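Local coordinates for protein transcriptional regulator (Actinomyces oris, PDB 5V8C) that probably acts as a phosphotransferase that attaches glycans to a cell wall-anchored surface protein, as a member of the LytR-Cps2A-Psr family, at residues Val54-Arg59 against Thr195-Val200; Ala5-Ala10 against Thr110-Ile115. All coordinates share one frame; numbering follows the deposited sequence.

Interaction 1. Residues Val54-Arg59 against Thr195-Val200; sequences VIALVR and TVMQAV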
loop_
_atom_site.group_PDB
_atom_site.type_symbol
_atom_site.label_atom_id
_atom_site.label_comp_id
_atom_site.label_asym_id
_atom_site.label_seq_id
_atom_site.Cartn_x
_atom_site.Cartn_y
_atom_site.Cartn_z
ATOM N N VAL A 54 1.396 -4.967 -2.087
ATOM C CA VAL A 54 1.287 -3.565 -1.682
ATOM C C VAL A 54 1.668 -3.415 -0.210
ATOM O O VAL A 54 1.180 -4.166 0.635
ATOM C CB VAL A 54 -0.140 -3.030 -1.958
ATOM C CG1 VAL A 54 -0.311 -1.606 -1.439
ATOM C CG2 VAL A 54 -0.476 -3.106 -3.446
ATOM N N ILE A 55 2.558 -2.461 0.089
ATOM C CA ILE A 55 3.025 -2.159 1.446
ATOM C C ILE A 55 3.023 -0.656 1.576
ATOM O O ILE A 55 3.865 0.006 0.973
ATOM C CB ILE A 55 4.445 -2.715 1.734
ATOM C CG1 ILE A 55 4.599 -4.205 1.364
ATOM C CG2 ILE A 55 4.856 -2.454 3.168
ATOM C CD1 ILE A 55 5.334 -4.409 0.097
ATOM N N ALA A 56 2.080 -0.119 2.348
ATOM C CA ALA A 56 1.971 1.318 2.575
ATOM C C ALA A 56 1.824 1.632 4.061
ATOM O O ALA A 56 1.136 0.916 4.797
ATOM C CB ALA A 56 0.778 1.883 1.810
ATOM N N LEU A 57 2.452 2.720 4.494
ATOM C CA LEU A 57 2.298 3.155 5.862
ATOM C C LEU A 57 1.475 4.443 5.901
ATOM O O LEU A 57 1.788 5.402 5.191
ATOM C CB LEU A 57 3.631 3.223 6.631
ATOM C CG LEU A 57 4.705 4.193 6.173
ATOM C CD1 LEU A 57 4.614 5.510 6.941
ATOM C CD2 LEU A 57 6.088 3.590 6.357
ATOM N N VAL A 58 0.330 4.399 6.604
ATOM C CA VAL A 58 -0.593 5.527 6.698
ATOM C C VAL A 58 -0.315 6.258 7.984
ATOM O O VAL A 58 -0.407 5.662 9.059
ATOM C CB VAL A 58 -2.067 5.082 6.562
ATOM C CG1 VAL A 58 -3.005 6.278 6.599
ATOM C CG2 VAL A 58 -2.268 4.287 5.277
ATOM N N ARG A 59 0.096 7.526 7.881
ATOM C CA ARG A 59 0.498 8.283 9.061
ATOM C C ARG A 59 -0.451 9.451 9.439
ATOM O O ARG A 59 -0.226 10.592 9.020
ATOM C CB ARG A 59 1.946 8.763 8.909
ATOM C CG ARG A 59 2.774 8.556 10.158
ATOM C CD ARG A 59 4.194 9.053 9.966
ATOM N NE ARG A 59 4.755 9.616 11.194
ATOM C CZ ARG A 59 4.657 10.897 11.536
ATOM N NH1 ARG A 59 4.006 11.752 10.755
ATOM N NH2 ARG A 59 5.202 11.332 12.662
ATOM N N THR A 195 -1.340 5.856 -8.106
ATOM C CA THR A 195 -2.569 6.336 -8.739
ATOM C C THR A 195 -3.779 5.663 -8.087
ATOM O O THR A 195 -4.734 6.347 -7.726
ATOM C CB THR A 195 -2.543 6.053 -10.245
ATOM O OG1 THR A 195 -1.271 6.422 -10.772
ATOM C CG2 THR A 195 -3.657 6.774 -10.993
ATOM N N VAL A 196 -3.723 4.322 -7.937
ATOM C CA VAL A 196 -4.780 3.526 -7.323
ATOM C C VAL A 196 -5.049 4.016 -5.909
ATOM O O VAL A 196 -6.198 4.302 -5.593
ATOM C CB VAL A 196 -4.462 2.016 -7.396
ATOM C CG1 VAL A 196 -5.312 1.207 -6.422
ATOM C CG2 VAL A 196 -4.633 1.498 -8.821
ATOM N N MET A 197 -3.987 4.199 -5.095
ATOM C CA MET A 197 -4.081 4.706 -3.725
ATOM C C MET A 197 -4.739 6.070 -3.681
ATOM O O MET A 197 -5.531 6.325 -2.776
ATOM C CB MET A 197 -2.701 4.799 -3.079
ATOM C CG MET A 197 -2.281 3.542 -2.403
ATOM S SD MET A 197 -0.687 3.741 -1.601
ATOM C CE MET A 197 -0.043 2.155 -1.868
ATOM N N GLN A 198 -4.408 6.954 -4.643
ATOM C CA GLN A 198 -5.037 8.267 -4.681
ATOM C C GLN A 198 -6.487 8.138 -5.114
ATOM O O GLN A 198 -7.369 8.723 -4.472
ATOM C CB GLN A 198 -4.257 9.260 -5.565
ATOM C CG GLN A 198 -4.822 10.688 -5.549
ATOM C CD GLN A 198 -5.002 11.277 -4.159
ATOM O OE1 GLN A 198 -4.031 11.623 -3.469
ATOM N NE2 GLN A 198 -6.260 11.470 -3.746
ATOM N N ALA A 199 -6.742 7.313 -6.154
ATOM C CA ALA A 199 -8.088 7.072 -6.668
ATOM C C ALA A 199 -8.973 6.450 -5.591
ATOM O O ALA A 199 -10.134 6.841 -5.467
ATOM C CB ALA A 199 -8.037 6.195 -7.906
ATOM N N VAL A 200 -8.391 5.585 -4.733
ATOM C CA VAL A 200 -9.112 4.966 -3.623
ATOM C C VAL A 200 -9.513 6.033 -2.627
ATOM O O VAL A 200 -10.696 6.135 -2.296
ATOM C CB VAL A 200 -8.344 3.792 -2.965
ATOM C CG1 VAL A 200 -9.024 3.353 -1.673
ATOM C CG2 VAL A 200 -8.215 2.609 -3.921
#

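Interaction 2. Residues Ala5-Ala10 against Thr110-Ile115; sequences ARVDIA and THLVTI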
loop_
_atom_site.group_PDB
_atom_site.type_symbol
_atom_site.label_atom_id
_atom_site.label_comp_id
_atom_site.label_asym_id
_atom_site.label_seq_id
_atom_site.Cartn_x
_atom_site.Cartn_y
_atom_site.Cartn_z
ATOM N N ALA A 5 -11.570 -10.248 9.849
ATOM C CA ALA A 5 -10.766 -11.395 10.262
ATOM C C ALA A 5 -9.722 -10.881 11.251
ATOM O O ALA A 5 -9.298 -9.721 11.159
ATOM C CB ALA A 5 -10.081 -12.022 9.060
ATOM N N ARG A 6 -9.366 -11.697 12.241
ATOM C CA ARG A 6 -8.413 -11.244 13.246
ATOM C C ARG A 6 -7.098 -12.017 13.220
ATOM O O ARG A 6 -7.071 -13.214 12.913
ATOM C CB ARG A 6 -9.028 -11.230 14.656
ATOM C CG ARG A 6 -10.429 -10.610 14.751
ATOM C CD ARG A 6 -10.514 -9.186 14.228
ATOM N NE ARG A 6 -9.864 -8.231 15.120
ATOM C CZ ARG A 6 -10.440 -7.123 15.566
ATOM N NH1 ARG A 6 -11.680 -6.817 15.200
ATOM N NH2 ARG A 6 -9.786 -6.313 16.385
ATOM N N VAL A 7 -6.000 -11.309 13.499
ATOM C CA VAL A 7 -4.676 -11.901 13.561
ATOM C C VAL A 7 -3.955 -11.409 14.796
ATOM O O VAL A 7 -3.967 -10.216 15.088
ATOM C CB VAL A 7 -3.827 -11.713 12.275
ATOM C CG1 VAL A 7 -4.192 -12.747 11.220
ATOM C CG2 VAL A 7 -3.945 -10.296 11.719
ATOM N N ASP A 8 -3.351 -12.328 15.546
ATOM C CA ASP A 8 -2.584 -11.928 16.710
ATOM C C ASP A 8 -1.218 -11.460 16.217
ATOM O O ASP A 8 -0.525 -12.206 15.521
ATOM C CB ASP A 8 -2.454 -13.085 17.721
ATOM C CG ASP A 8 -3.777 -13.589 18.277
ATOM O OD1 ASP A 8 -4.442 -12.825 19.021
ATOM O OD2 ASP A 8 -4.118 -14.766 18.022
ATOM N N ILE A 9 -0.893 -10.189 16.469
ATOM C CA ILE A 9 0.401 -9.631 16.107
ATOM C C ILE A 9 1.006 -8.958 17.317
ATOM O O ILE A 9 0.328 -8.184 17.997
ATOM C CB ILE A 9 0.326 -8.696 14.851
ATOM C CG1 ILE A 9 0.543 -9.490 13.556
ATOM C CG2 ILE A 9 1.330 -7.522 14.915
ATOM C CD1 ILE A 9 -0.654 -9.852 12.911
ATOM N N ALA A 10 2.272 -9.285 17.612
ATOM C CA ALA A 10 3.030 -8.640 18.676
ATOM C C ALA A 10 3.616 -7.380 18.052
ATOM O O ALA A 10 4.551 -7.458 17.245
ATOM C CB ALA A 10 4.134 -9.561 19.187
ATOM N N THR A 110 1.856 0.471 14.629
ATOM C CA THR A 110 0.886 0.678 15.703
ATOM C C THR A 110 -0.399 -0.128 15.422
ATOM O O THR A 110 -0.972 -0.714 16.344
ATOM C CB THR A 110 0.678 2.195 15.884
ATOM O OG1 THR A 110 1.864 2.742 16.460
ATOM C CG2 THR A 110 -0.510 2.543 16.768
ATOM N N HIS A 111 -0.817 -0.191 14.140
ATOM C CA HIS A 111 -2.016 -0.908 13.706
ATOM C C HIS A 111 -1.753 -1.674 12.406
ATOM O O HIS A 111 -0.843 -1.316 11.659
ATOM C CB HIS A 111 -3.182 0.070 13.519
ATOM C CG HIS A 111 -3.510 0.864 14.739
ATOM N ND1 HIS A 111 -4.161 0.297 15.815
ATOM C CD2 HIS A 111 -3.265 2.165 15.014
ATOM C CE1 HIS A 111 -4.307 1.268 16.700
ATOM N NE2 HIS A 111 -3.774 2.410 16.266
ATOM N N LEU A 112 -2.548 -2.712 12.123
ATOM C CA LEU A 112 -2.336 -3.511 10.924
ATOM C C LEU A 112 -3.629 -3.838 10.189
ATOM O O LEU A 112 -4.563 -4.392 10.787
ATOM C CB LEU A 112 -1.540 -4.803 11.221
ATOM C CG LEU A 112 -1.316 -5.723 9.990
ATOM C CD1 LEU A 112 -0.125 -5.275 9.152
ATOM C CD2 LEU A 112 -1.182 -7.171 10.388
ATOM N N VAL A 113 -3.647 -3.534 8.869
ATOM C CA VAL A 113 -4.739 -3.842 7.949
ATOM C C VAL A 113 -4.191 -4.726 6.821
ATOM O O VAL A 113 -3.169 -4.396 6.208
ATOM C CB VAL A 113 -5.459 -2.581 7.395
ATOM C CG1 VAL A 113 -6.755 -2.961 6.682
ATOM C CG2 VAL A 113 -5.743 -1.575 8.504
ATOM N N THR A 114 -4.863 -5.854 6.570
ATOM C CA THR A 114 -4.494 -6.817 5.537
ATOM C C THR A 114 -5.671 -7.029 4.592
ATOM O O THR A 114 -6.808 -7.179 5.035
ATOM C CB THR A 114 -3.957 -8.094 6.194
ATOM O OG1 THR A 114 -2.648 -7.815 6.685
ATOM C CG2 THR A 114 -3.923 -9.291 5.254
ATOM N N ILE A 115 -5.408 -6.950 3.291
ATOM C CA ILE A 115 -6.442 -7.074 2.268
ATOM C C ILE A 115 -5.947 -8.047 1.210
ATOM O O ILE A 115 -4.868 -7.850 0.647
ATOM C CB ILE A 115 -6.807 -5.685 1.634
ATOM C CG1 ILE A 115 -6.793 -4.541 2.663
ATOM C CG2 ILE A 115 -8.154 -5.739 0.912
ATOM C CD1 ILE A 115 -6.499 -3.208 2.100
#

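Interaction 1. Residues Val54-Arg59 against Thr195-Val200
Met197, on the helix, spans the gap to Val54 and Ala56 on the strand, and its terminal methyl does nearly all the touching. All contacts here are apolar. Met197 CE lies 3.8 Å from Val54 CG1 and 3.8 Å from Ala56 CB, so one methyl rests on two residues that stand two places apart on the same face of the strand. Met197 SD follows behind, 4.2 Å from Ala56 CB. Val54 meets the methionine tip to tip: its CG1 branch is anti to the backbone N (chi1 175°), and this is the branch that touches CE. Ala56 offers just its methyl, which CE and, at longer range, SD both approach. The thioether chain leaves the helix almost straight, with chi2 at -177°, and bends at chi3 (-145°) to bring CE to both partners. That length is needed, because even the nearest alpha carbons, Ala56 CA and Met197 CA, are 9.4 Å apart.

No hydrogen bond joins the two segments; backbone bonding runs within each element and to its neighbours. Ala56 pairs with Ile25, while Ile55 pairs with Leu70, which fixes the strand between two others of the sheet. Met197 also touches Ile67 and Asn69 on strand 65-70, so its side chain covers two adjacent strands. Ile55 turns to the other face, against Leu24 and Leu26.

A bound polyether, probably from the crystallisation liquor, lies about 4 Å from the Met197 side chain. Such molecules often mark pockets, and LytR-Cps2A-Psr proteins are known to hold a polyprenyl lipid in an apolar cavity, so this face may border such a site. Helix 182-208 laid on a central mixed sheet, near the middle of the chain, is the alpha/beta core of the family.

Interaction 2. Residues Ala5-Ala10 against Thr110-Ile115
The backbone N of Leu112 is held by a hydrogen bond to Asp228 OD2, and the side chain of the same residue meets Ile9 and Val7 across the contact. Asp228 belongs to strand 226-228, which runs between the two segments and keeps their backbones from pairing directly. What links them is therefore purely apolar, and it passes over the intervening strand.

One branch of Leu112 does the work. Leu112 CD2 comes to 3.7 Å from Ile9 CD1, the two side chains crossing at about a right angle. CG of Leu112 lies anti to its own nitrogen (chi1 178°), a torsion that extends the side chain out from the strand so that CD2 can reach its partners. Val7 makes a looser second contact, Val7 CG2 lying 4.4 Å from Leu112 CD2. The same leucine methyl thus faces a residue of strand 5-7 and a residue of the loop that follows it. Ile9 CA and Leu112 CA stay 8.5 Å apart.

Polar bonds hold the N-terminal segment from the side: Asp8 OD1 bonds to Ser229 OG, and the backbone of Val7 pairs with Leu227 and Ser229. The apolar cluster is completed by helix 94-105, whose Pro94 touches both Ile9 and Leu112, while strand 23-28 contributes Leu24 beside Leu112 on the inner flank of strand 111-115.

How the interactions relate
From the N terminus the segments come in the order 5-10, 54-59, 110-115 and 195-200, so the two contacts cross: interaction 2 opens first and closes across 99 residues, with interaction 1 opened inside it and closed later, across 135. Both reach one mixed sheet. Interaction 2 ties strand 5-7, at one edge of the sheet, and its trailing loop to strand 111-115, whereas interaction 1 fastens helix 182-208 to strand 52-60, nearer the middle. Strand 23-28 lies between strands 52-60 and 111-115, and the contacts occupy opposite faces of the sheet. Their centres are about 17 Å apart and their nearest atoms about 7 Å, without touching.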